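Local coordinates for protein minor fimbrium tip subunit Mfa3 (Porphyromonas gingivalis ATCC 33277, PDB 5NF4) that forms part of the tip of the minor fimbriae, surface filaments that mediate biofilm formation and adhesion to host cells and other oral bacteria, at residues Gln110-Phe115 and Val130-Met135; Gly158-Arg163 and Val220-Val225; Ser166-Thr171 and Lys183-Asn188. All blocks are in the same frame, centred on the assembly; numbering follows the deposited sequence.

Contact 1 of 3, residues Gln110-Phe115 and Val130-Met135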
loop_
_atom_site.group_PDB
_atom_site.type_symbol
_atom_site.label_atom_id
_atom_site.label_comp_id
_atom_site.label_asym_id
_atom_site.label_seq_id
_atom_site.Cartn_x
_atom_site.Cartn_y
_atom_site.Cartn_z
ATOM N N GLN A 110 0.261 -27.861 -9.148
ATOM C CA GLN A 110 0.080 -26.924 -8.043
ATOM C C GLN A 110 1.045 -25.789 -8.267
ATOM O O GLN A 110 2.243 -26.033 -8.435
ATOM C CB GLN A 110 0.358 -27.583 -6.689
ATOM C CG GLN A 110 -0.542 -28.770 -6.410
ATOM C CD GLN A 110 -1.990 -28.447 -6.720
ATOM O OE1 GLN A 110 -2.598 -29.008 -7.667
ATOM N NE2 GLN A 110 -2.544 -27.510 -5.953
ATOM N N ARG A 111 0.525 -24.571 -8.333
ATOM C CA ARG A 111 1.366 -23.426 -8.697
ATOM C C ARG A 111 1.203 -22.257 -7.756
ATOM O O ARG A 111 0.107 -21.953 -7.272
ATOM C CB ARG A 111 1.058 -22.974 -10.141
ATOM C CG ARG A 111 1.772 -23.782 -11.239
ATOM C CD ARG A 111 1.086 -25.122 -11.587
ATOM N NE ARG A 111 1.890 -25.800 -12.583
ATOM C CZ ARG A 111 2.937 -26.566 -12.309
ATOM N NH1 ARG A 111 3.303 -26.818 -11.053
ATOM N NH2 ARG A 111 3.607 -27.109 -13.297
ATOM N N ASP A 112 2.336 -21.618 -7.488
ATOM C CA ASP A 112 2.381 -20.353 -6.766
ATOM C C ASP A 112 2.577 -19.204 -7.774
ATOM O O ASP A 112 3.530 -19.225 -8.538
ATOM C CB ASP A 112 3.531 -20.362 -5.771
ATOM C CG ASP A 112 3.309 -21.271 -4.570
ATOM O OD1 ASP A 112 2.352 -22.070 -4.483
ATOM O OD2 ASP A 112 4.123 -21.129 -3.639
ATOM N N PHE A 113 1.671 -18.224 -7.777
ATOM C CA PHE A 113 1.680 -17.123 -8.745
ATOM C C PHE A 113 2.136 -15.860 -8.009
ATOM O O PHE A 113 1.604 -15.555 -6.960
ATOM C CB PHE A 113 0.306 -16.856 -9.310
ATOM C CG PHE A 113 -0.191 -17.915 -10.274
ATOM C CD1 PHE A 113 -0.581 -19.176 -9.826
ATOM C CD2 PHE A 113 -0.303 -17.613 -11.616
ATOM C CE1 PHE A 113 -1.057 -20.111 -10.732
ATOM C CE2 PHE A 113 -0.762 -18.536 -12.508
ATOM C CZ PHE A 113 -1.144 -19.784 -12.070
ATOM N N PHE A 114 3.069 -15.137 -8.605
ATOM C CA PHE A 114 3.555 -13.876 -8.039
ATOM C C PHE A 114 3.345 -12.791 -9.072
ATOM O O PHE A 114 3.757 -12.934 -10.211
ATOM C CB PHE A 114 5.041 -13.935 -7.657
ATOM C CG PHE A 114 5.354 -14.912 -6.575
ATOM C CD1 PHE A 114 5.419 -16.278 -6.865
ATOM C CD2 PHE A 114 5.603 -14.491 -5.275
ATOM C CE1 PHE A 114 5.726 -17.194 -5.876
ATOM C CE2 PHE A 114 5.918 -15.407 -4.278
ATOM C CZ PHE A 114 5.957 -16.788 -4.590
ATOM N N PHE A 115 2.758 -11.673 -8.632
ATOM C CA PHE A 115 2.502 -10.541 -9.492
ATOM C C PHE A 115 3.163 -9.311 -8.860
ATOM O O PHE A 115 2.939 -9.024 -7.686
ATOM C CB PHE A 115 1.009 -10.276 -9.673
ATOM C CG PHE A 115 0.294 -11.359 -10.446
ATOM C CD1 PHE A 115 -0.225 -12.463 -9.795
ATOM C CD2 PHE A 115 0.177 -11.266 -11.814
ATOM C CE1 PHE A 115 -0.880 -13.452 -10.497
ATOM C CE2 PHE A 115 -0.484 -12.254 -12.547
ATOM C CZ PHE A 115 -1.011 -13.347 -11.890
ATOM N N VAL A 130 15.489 -17.343 -10.063
ATOM C CA VAL A 130 15.560 -18.629 -10.740
ATOM C C VAL A 130 14.476 -19.580 -10.267
ATOM O O VAL A 130 13.897 -20.352 -11.064
ATOM C CB VAL A 130 16.930 -19.278 -10.513
ATOM C CG1 VAL A 130 16.984 -20.644 -11.165
ATOM C CG2 VAL A 130 18.041 -18.378 -11.045
ATOM N N ASN A 131 14.222 -19.550 -8.965
ATOM C CA ASN A 131 13.314 -20.484 -8.340
ATOM C C ASN A 131 12.470 -19.780 -7.304
ATOM O O ASN A 131 12.616 -18.576 -7.066
ATOM C CB ASN A 131 14.086 -21.656 -7.721
ATOM C CG ASN A 131 15.095 -21.213 -6.686
ATOM O OD1 ASN A 131 14.908 -20.213 -6.006
ATOM N ND2 ASN A 131 16.196 -21.965 -6.576
ATOM N N LYS A 132 11.586 -20.536 -6.674
ATOM C CA LYS A 132 10.632 -19.956 -5.755
ATOM C C LYS A 132 11.330 -19.346 -4.518
ATOM O O LYS A 132 10.861 -18.354 -3.956
ATOM C CB LYS A 132 9.617 -21.021 -5.344
ATOM C CG LYS A 132 8.380 -20.438 -4.679
ATOM C CD LYS A 132 7.290 -21.492 -4.519
ATOM C CE LYS A 132 7.642 -22.522 -3.474
ATOM N NZ LYS A 132 7.737 -21.916 -2.140
ATOM N N SER A 133 12.456 -19.927 -4.109
ATOM C CA SER A 133 13.223 -19.397 -2.980
ATOM C C SER A 133 13.708 -17.981 -3.295
ATOM O O SER A 133 13.569 -17.050 -2.464
ATOM C CB SER A 133 14.410 -20.324 -2.653
ATOM O OG SER A 133 15.246 -19.720 -1.683
ATOM N N ASP A 134 14.257 -17.803 -4.504
ATOM C CA ASP A 134 14.667 -16.482 -4.968
ATOM C C ASP A 134 13.485 -15.534 -5.013
ATOM O O ASP A 134 13.594 -14.354 -4.696
ATOM C CB ASP A 134 15.291 -16.532 -6.355
ATOM C CG ASP A 134 16.597 -17.303 -6.394
ATOM O OD1 ASP A 134 17.274 -17.411 -5.363
ATOM O OD2 ASP A 134 16.935 -17.820 -7.479
ATOM N N MET A 135 12.360 -16.052 -5.477
ATOM C CA MET A 135 11.172 -15.236 -5.661
ATOM C C MET A 135 10.683 -14.696 -4.313
ATOM O O MET A 135 10.387 -13.492 -4.158
ATOM C CB MET A 135 10.047 -16.048 -6.340
ATOM C CG MET A 135 8.763 -15.226 -6.583
ATOM S SD MET A 135 8.880 -14.126 -7.957
ATOM C CE MET A 135 8.776 -12.525 -7.153
#
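Phe114 and Met135 join a helix to the face of a beta sheet: strand 109-117, an inner strand between 71-78 and 161-170, is covered here by the first turn of helix 132-140. The apolar evidence is clearest at the ring. Met135 CG sits over its centre, 3.3 Å from the Phe114 centroid and only 8° off the ring normal, a CH-pi contact. Met135 SD lies off the ring centre, toward Phe114 CB and CG, and its oblique position 4.4 Å from the centroid makes a Met-aromatic contact. With CG anti to the backbone N (chi1 -179°), Met135 reaches out from the helix, and the bend at chi2 carries the sulfur toward the CB end of the ring. Phe77, Met139 and Asn136 add to this packing.

The charged pair is looser. Asp112 OD2 lies 4.0 Å from Lys132 NZ, a long salt bridge, whereas the lysine methylene CD approaches the same oxygen to 3.3 Å. The bends at chi3 and chi4 fold the lysine so that its aliphatic part meets the carboxylate. The other oxygen, Asp112 OD1, is held more firmly by Ser79 OG and the backbone N of Asn167.

Asn131 fixes the helix start as its N-cap: Asp134 N donates to Asn131 OD1 at 2.9 Å, with the donor nearly in line with the C=O bond (175°).

Contact 2 of 3, residues Gly158-Arg163 and Val220-Val225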
loop_
_atom_site.group_PDB
_atom_site.type_symbol
_atom_site.label_atom_id
_atom_site.label_comp_id
_atom_site.label_asym_id
_atom_site.label_seq_id
_atom_site.Cartn_x
_atom_site.Cartn_y
_atom_site.Cartn_z
ATOM N N GLY A 158 4.159 4.940 -11.378
ATOM C CA GLY A 158 3.076 4.470 -10.544
ATOM C C GLY A 158 3.574 3.896 -9.248
ATOM O O GLY A 158 4.777 3.603 -9.096
ATOM N N PHE A 159 2.649 3.691 -8.312
ATOM C CA PHE A 159 2.956 3.048 -7.027
ATOM C C PHE A 159 3.313 1.591 -7.226
ATOM O O PHE A 159 2.627 0.907 -7.973
ATOM C CB PHE A 159 1.748 3.105 -6.070
ATOM C CG PHE A 159 1.367 4.467 -5.616
ATOM C CD1 PHE A 159 2.294 5.316 -5.018
ATOM C CD2 PHE A 159 0.053 4.876 -5.706
ATOM C CE1 PHE A 159 1.911 6.575 -4.583
ATOM C CE2 PHE A 159 -0.330 6.104 -5.277
ATOM C CZ PHE A 159 0.609 6.970 -4.708
ATOM N N PRO A 160 4.352 1.077 -6.544
ATOM C CA PRO A 160 4.539 -0.380 -6.546
ATOM C C PRO A 160 3.318 -1.110 -6.046
ATOM O O PRO A 160 2.651 -0.657 -5.110
ATOM C CB PRO A 160 5.728 -0.604 -5.600
ATOM C CG PRO A 160 6.484 0.724 -5.622
ATOM C CD PRO A 160 5.395 1.777 -5.769
ATOM N N MET A 161 3.005 -2.237 -6.694
ATOM C CA MET A 161 1.870 -3.073 -6.298
ATOM C C MET A 161 2.269 -4.538 -6.407
ATOM O O MET A 161 3.205 -4.888 -7.127
ATOM C CB MET A 161 0.643 -2.818 -7.160
ATOM C CG MET A 161 0.383 -1.392 -7.480
ATOM S SD MET A 161 -1.138 -1.288 -8.430
ATOM C CE MET A 161 -1.185 0.467 -8.806
ATOM N N SER A 162 1.594 -5.385 -5.645
ATOM C CA SER A 162 1.831 -6.809 -5.789
ATOM C C SER A 162 0.669 -7.647 -5.353
ATOM O O SER A 162 -0.273 -7.181 -4.692
ATOM C CB SER A 162 3.047 -7.196 -4.973
ATOM O OG SER A 162 2.757 -6.944 -3.607
ATOM N N ARG A 163 0.746 -8.919 -5.712
ATOM C CA ARG A 163 -0.173 -9.882 -5.152
ATOM C C ARG A 163 0.436 -11.253 -5.353
ATOM O O ARG A 163 1.136 -11.471 -6.335
ATOM C CB ARG A 163 -1.541 -9.771 -5.813
ATOM C CG ARG A 163 -2.653 -10.507 -5.081
ATOM C CD ARG A 163 -3.089 -9.820 -3.818
ATOM N NE ARG A 163 -4.037 -10.689 -3.147
ATOM C CZ ARG A 163 -5.356 -10.614 -3.258
ATOM N NH1 ARG A 163 -5.930 -9.654 -3.975
ATOM N NH2 ARG A 163 -6.105 -11.504 -2.623
ATOM N N VAL A 220 10.610 4.509 5.609
ATOM C CA VAL A 220 11.421 4.716 4.429
ATOM C C VAL A 220 11.130 3.648 3.370
ATOM O O VAL A 220 11.221 3.900 2.182
ATOM C CB VAL A 220 12.913 4.639 4.798
ATOM C CG1 VAL A 220 13.816 4.282 3.636
ATOM C CG2 VAL A 220 13.323 5.950 5.363
ATOM N N HIS A 221 10.862 2.456 3.864
ATOM C CA HIS A 221 10.782 1.271 3.015
ATOM C C HIS A 221 9.402 0.702 2.807
ATOM O O HIS A 221 8.590 0.612 3.734
ATOM C CB HIS A 221 11.601 0.149 3.606
ATOM C CG HIS A 221 13.065 0.422 3.690
ATOM N ND1 HIS A 221 13.691 0.719 4.884
ATOM C CD2 HIS A 221 14.027 0.464 2.737
ATOM C CE1 HIS A 221 14.978 0.913 4.657
ATOM N NE2 HIS A 221 15.206 0.768 3.358
ATOM N N TYR A 222 9.218 0.230 1.582
ATOM C CA TYR A 222 8.114 -0.651 1.284
ATOM C C TYR A 222 8.618 -2.072 1.081
ATOM O O TYR A 222 9.811 -2.345 0.921
ATOM C CB TYR A 222 7.357 -0.162 0.070
ATOM C CG TYR A 222 8.013 -0.312 -1.285
ATOM C CD1 TYR A 222 7.838 -1.468 -2.051
ATOM C CD2 TYR A 222 8.753 0.707 -1.830
ATOM C CE1 TYR A 222 8.423 -1.589 -3.275
ATOM C CE2 TYR A 222 9.345 0.596 -3.068
ATOM C CZ TYR A 222 9.162 -0.570 -3.791
ATOM O OH TYR A 222 9.721 -0.710 -5.024
ATOM N N ARG A 223 7.657 -2.976 1.069
ATOM C CA ARG A 223 7.928 -4.387 0.884
ATOM C C ARG A 223 6.832 -4.988 0.040
ATOM O O ARG A 223 5.677 -4.622 0.205
ATOM C CB ARG A 223 7.987 -5.066 2.255
ATOM C CG ARG A 223 8.625 -6.418 2.274
ATOM C CD ARG A 223 8.434 -7.122 3.648
ATOM N NE ARG A 223 9.451 -8.147 3.964
ATOM C CZ ARG A 223 9.263 -9.210 4.738
ATOM N NH1 ARG A 223 8.065 -9.485 5.234
ATOM N NH2 ARG A 223 10.283 -10.023 5.005
ATOM N N LEU A 224 7.176 -5.911 -0.845
ATOM C CA LEU A 224 6.180 -6.454 -1.773
ATOM C C LEU A 224 5.297 -7.545 -1.158
ATOM O O LEU A 224 4.306 -7.989 -1.778
ATOM C CB LEU A 224 6.859 -6.994 -3.024
ATOM C CG LEU A 224 7.487 -5.916 -3.896
ATOM C CD1 LEU A 224 8.412 -6.552 -4.887
ATOM C CD2 LEU A 224 6.413 -5.038 -4.595
ATOM N N VAL A 225 5.651 -7.990 0.040
ATOM C CA VAL A 225 4.733 -8.796 0.848
ATOM C C VAL A 225 4.631 -8.155 2.201
ATOM O O VAL A 225 5.516 -7.400 2.617
ATOM C CB VAL A 225 5.191 -10.254 1.013
ATOM C CG1 VAL A 225 4.971 -10.995 -0.241
ATOM C CG2 VAL A 225 6.652 -10.315 1.477
#
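Pro160 rests on the ring of Tyr222, with CG 3.5 Å from Tyr222 CZ and displaced from the ring centre toward the rim. The line from Pro160 CG to the centroid is 27° off the normal, which places this CH-pi contact over the face, at the hydroxyl end of the ring. Pro160 CB also takes part, 3.7 Å from Tyr222 CE1.

The polar link is a single short hydrogen bond, Ser162 OG to Leu224 O at 2.6 Å, in which the serine donates. The hydroxyl comes in 19° out of the carbonyl plane. Ser162 holds OG between its backbone N and carbonyl carbon (chi1 63°), pointing it across to the loop. Leu224 CD2 also packs 4.0 Å from Ser162 CB.

Backbone bonds position the first shell: Pro160 and Ser162 pair with Val195 and Gln193, and Met161 with Ala117. Ile119 and Val195 touch both Pro160 and Tyr222. The start of strand 161-170, set between strands 109-117 and 180-205, and the proline before it are thus joined to strand 221-222 and the loop after it, while Phe138 and Met139 of helix 132-140 and Arg143 of strand 143-144 pack on Leu224.

Contact 3 of 3, residues Ser166-Thr171 and Lys183-Asn188. With SO4 (sulfate ion), chain D.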
loop_
_atom_site.group_PDB
_atom_site.type_symbol
_atom_site.label_atom_id
_atom_site.label_comp_id
_atom_site.label_asym_id
_atom_site.label_seq_id
_atom_site.Cartn_x
_atom_site.Cartn_y
_atom_site.Cartn_z
ATOM N N SER A 166 -0.844 -18.660 -3.453
ATOM C CA SER A 166 -0.119 -19.900 -3.247
ATOM C C SER A 166 -0.976 -21.151 -3.442
ATOM O O SER A 166 -2.206 -21.131 -3.305
ATOM C CB SER A 166 0.478 -19.913 -1.839
ATOM O OG SER A 166 -0.573 -19.847 -0.914
ATOM N N ASN A 167 -0.292 -22.238 -3.777
ATOM C CA ASN A 167 -0.909 -23.540 -3.943
ATOM C C ASN A 167 -2.222 -23.503 -4.759
ATOM O O ASN A 167 -3.261 -24.006 -4.328
ATOM C CB ASN A 167 -1.150 -24.179 -2.561
ATOM C CG ASN A 167 -1.375 -25.698 -2.654
ATOM O OD1 ASN A 167 -0.937 -26.347 -3.610
ATOM N ND2 ASN A 167 -2.039 -26.268 -1.652
ATOM N N GLN A 168 -2.161 -22.920 -5.952
ATOM C CA GLN A 168 -3.301 -22.891 -6.846
ATOM C C GLN A 168 -3.340 -24.133 -7.692
ATOM O O GLN A 168 -2.329 -24.547 -8.227
ATOM C CB GLN A 168 -3.222 -21.680 -7.758
ATOM C CG GLN A 168 -3.105 -20.376 -7.003
ATOM C CD GLN A 168 -4.369 -20.031 -6.265
ATOM O OE1 GLN A 168 -5.375 -19.722 -6.884
ATOM N NE2 GLN A 168 -4.325 -20.072 -4.928
ATOM N N THR A 169 -4.515 -24.706 -7.826
ATOM C CA THR A 169 -4.645 -25.897 -8.619
ATOM C C THR A 169 -4.909 -25.480 -10.039
ATOM O O THR A 169 -5.946 -24.895 -10.348
ATOM C CB THR A 169 -5.778 -26.806 -8.101
ATOM O OG1 THR A 169 -5.521 -27.141 -6.732
ATOM C CG2 THR A 169 -5.865 -28.053 -8.925
ATOM N N VAL A 170 -3.962 -25.801 -10.914
ATOM C CA VAL A 170 -4.085 -25.500 -12.332
ATOM C C VAL A 170 -4.387 -26.773 -13.092
ATOM O O VAL A 170 -3.558 -27.703 -13.100
ATOM C CB VAL A 170 -2.784 -24.856 -12.857
ATOM C CG1 VAL A 170 -2.907 -24.513 -14.332
ATOM C CG2 VAL A 170 -2.448 -23.619 -12.035
ATOM N N THR A 171 -5.587 -26.843 -13.686
ATOM C CA THR A 171 -6.054 -28.042 -14.356
ATOM C C THR A 171 -5.800 -27.961 -15.847
ATOM O O THR A 171 -5.569 -26.890 -16.403
ATOM C CB THR A 171 -7.578 -28.286 -14.135
ATOM O OG1 THR A 171 -8.318 -27.116 -14.489
ATOM C CG2 THR A 171 -7.864 -28.657 -12.681
ATOM N N LYS A 183 -8.614 -18.237 -12.227
ATOM C CA LYS A 183 -9.433 -17.798 -11.114
ATOM C C LYS A 183 -8.651 -17.908 -9.796
ATOM O O LYS A 183 -8.772 -18.909 -9.096
ATOM C CB LYS A 183 -10.720 -18.628 -11.069
ATOM C CG LYS A 183 -11.561 -18.533 -12.361
ATOM C CD LYS A 183 -12.529 -17.367 -12.330
ATOM C CE LYS A 183 -13.064 -16.994 -13.720
ATOM N NZ LYS A 183 -13.768 -18.097 -14.430
ATOM N N PRO A 184 -7.842 -16.880 -9.458
ATOM C CA PRO A 184 -7.035 -16.946 -8.237
ATOM C C PRO A 184 -7.927 -17.026 -7.006
ATOM O O PRO A 184 -8.802 -16.177 -6.835
ATOM C CB PRO A 184 -6.247 -15.629 -8.258
ATOM C CG PRO A 184 -7.126 -14.678 -9.078
ATOM C CD PRO A 184 -7.735 -15.563 -10.125
ATOM N N ASP A 185 -7.693 -18.036 -6.177
ATOM C CA ASP A 185 -8.525 -18.321 -5.002
ATOM C C ASP A 185 -10.021 -18.142 -5.288
ATOM O O ASP A 185 -10.767 -17.610 -4.464
ATOM C CB ASP A 185 -8.053 -17.453 -3.844
ATOM C CG ASP A 185 -6.719 -17.934 -3.291
ATOM O OD1 ASP A 185 -6.514 -19.163 -3.241
ATOM O OD2 ASP A 185 -5.863 -17.115 -2.940
ATOM N N GLY A 186 -10.439 -18.603 -6.466
ATOM C CA GLY A 186 -11.834 -18.561 -6.874
ATOM C C GLY A 186 -12.388 -17.224 -7.342
ATOM O O GLY A 186 -13.558 -17.143 -7.721
ATOM N N GLU A 187 -11.560 -16.184 -7.321
ATOM C CA GLU A 187 -11.958 -14.854 -7.778
ATOM C C GLU A 187 -11.776 -14.733 -9.286
ATOM O O GLU A 187 -11.042 -15.515 -9.877
ATOM C CB GLU A 187 -11.137 -13.783 -7.073
ATOM C CG GLU A 187 -11.219 -13.809 -5.561
ATOM C CD GLU A 187 -10.482 -12.642 -4.920
ATOM O OE1 GLU A 187 -11.160 -11.716 -4.431
ATOM O OE2 GLU A 187 -9.228 -12.643 -4.910
ATOM N N ASN A 188 -12.446 -13.759 -9.904
ATOM C CA ASN A 188 -12.395 -13.594 -11.364
ATOM C C ASN A 188 -11.163 -12.870 -11.869
ATOM O O ASN A 188 -10.766 -13.028 -13.024
ATOM C CB ASN A 188 -13.615 -12.830 -11.850
ATOM C CG ASN A 188 -14.870 -13.654 -11.787
ATOM O OD1 ASN A 188 -14.859 -14.843 -12.112
ATOM N ND2 ASN A 188 -15.962 -13.035 -11.357
HETATM S S SO4 D . -13.972 -10.476 -8.891
HETATM O O1 SO4 D . -14.198 -9.342 -8.000
HETATM O O2 SO4 D . -12.642 -10.381 -9.477
HETATM O O3 SO4 D . -14.087 -11.725 -8.143
HETATM O O4 SO4 D . -14.972 -10.438 -9.955
HETATM O O HOH W 1 -3.381 -17.904 -1.995
HETATM O O HOH W 2 -6.855 -21.108 -8.708
#
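Gln168 and Asp185 are joined by two hydrogen bonds that use both ends of the glutamine amide. Asp185 N donates to Gln168 OE1 at 3.0 Å with an N-H...O angle of 175°, and Gln168 NE2 returns a bond to Asp185 OD1 at 2.9 Å, also nearly straight. The carboxylate oxygen lies close to the amide plane of Gln168, but the amide nitrogen meets the carboxylate from above its plane, the two flat groups standing 84° apart.

A third bond, from Gln168 NE2 to Ser166 O at 2.9 Å, ties the amide back to its own segment. With NE2 giving two bonds and OE1 receiving Asp185 N, the orientation of the amide is well determined. The bend at chi2 (-69°) turns the glutamine chain so that its amide lies between Ser166 O and the opposite segment.

Two waters extend the network. One donates to Gln168 OE1 at 2.7 Å and to Lys183 O; the other donates to Asp185 OD2 and accepts from Ser166 N. Beyond these polar links, Gln168 OE1 approaches Pro184 CA to 3.5 Å, while Tyr165 touches Pro184 and Asp185, and Phe113 packs on Gln168.

Farther along, the backbone N and ND2 of Asn188 hold a sulfate ion, probably from the crystallisation liquor, which Asn189 and Lys191 also bind.

Within the 183-188 segment, Gly186 N bonds to Lys183 O and Glu187 N to Pro184 O, which makes two overlapping beta turns; Asp185 and Gly186 both have positive phi. The site belongs to the beta hairpin of strands 161-170 and 180-205, bridged by the Gln168 side chain and waters where residues 183-188 leave regular strand geometry and turn.

Overall arrangement
From the N terminus, contact 1 closes first: the chain leaves strand 109-117, passes through helix 122-126, and returns with helix 132-140 against the sheet. Contact 2 opens only afterwards and closes a much longer loop, from the start of strand 161-170 to the residues around strand 221-222. Contact 3 is nested within that loop and closes the short hairpin connection between 166-171 and 183-188. Neighbouring strands 109-117 and 161-170 connect them: Phe115 N lies 2.8 Å from Arg163 O between contacts 1 and 2. Together they set helix 132-140 on strand 109-117, segment 220-225 on the start of strand 161-170, and the two sides of the 161-170/180-205 hairpin on each other.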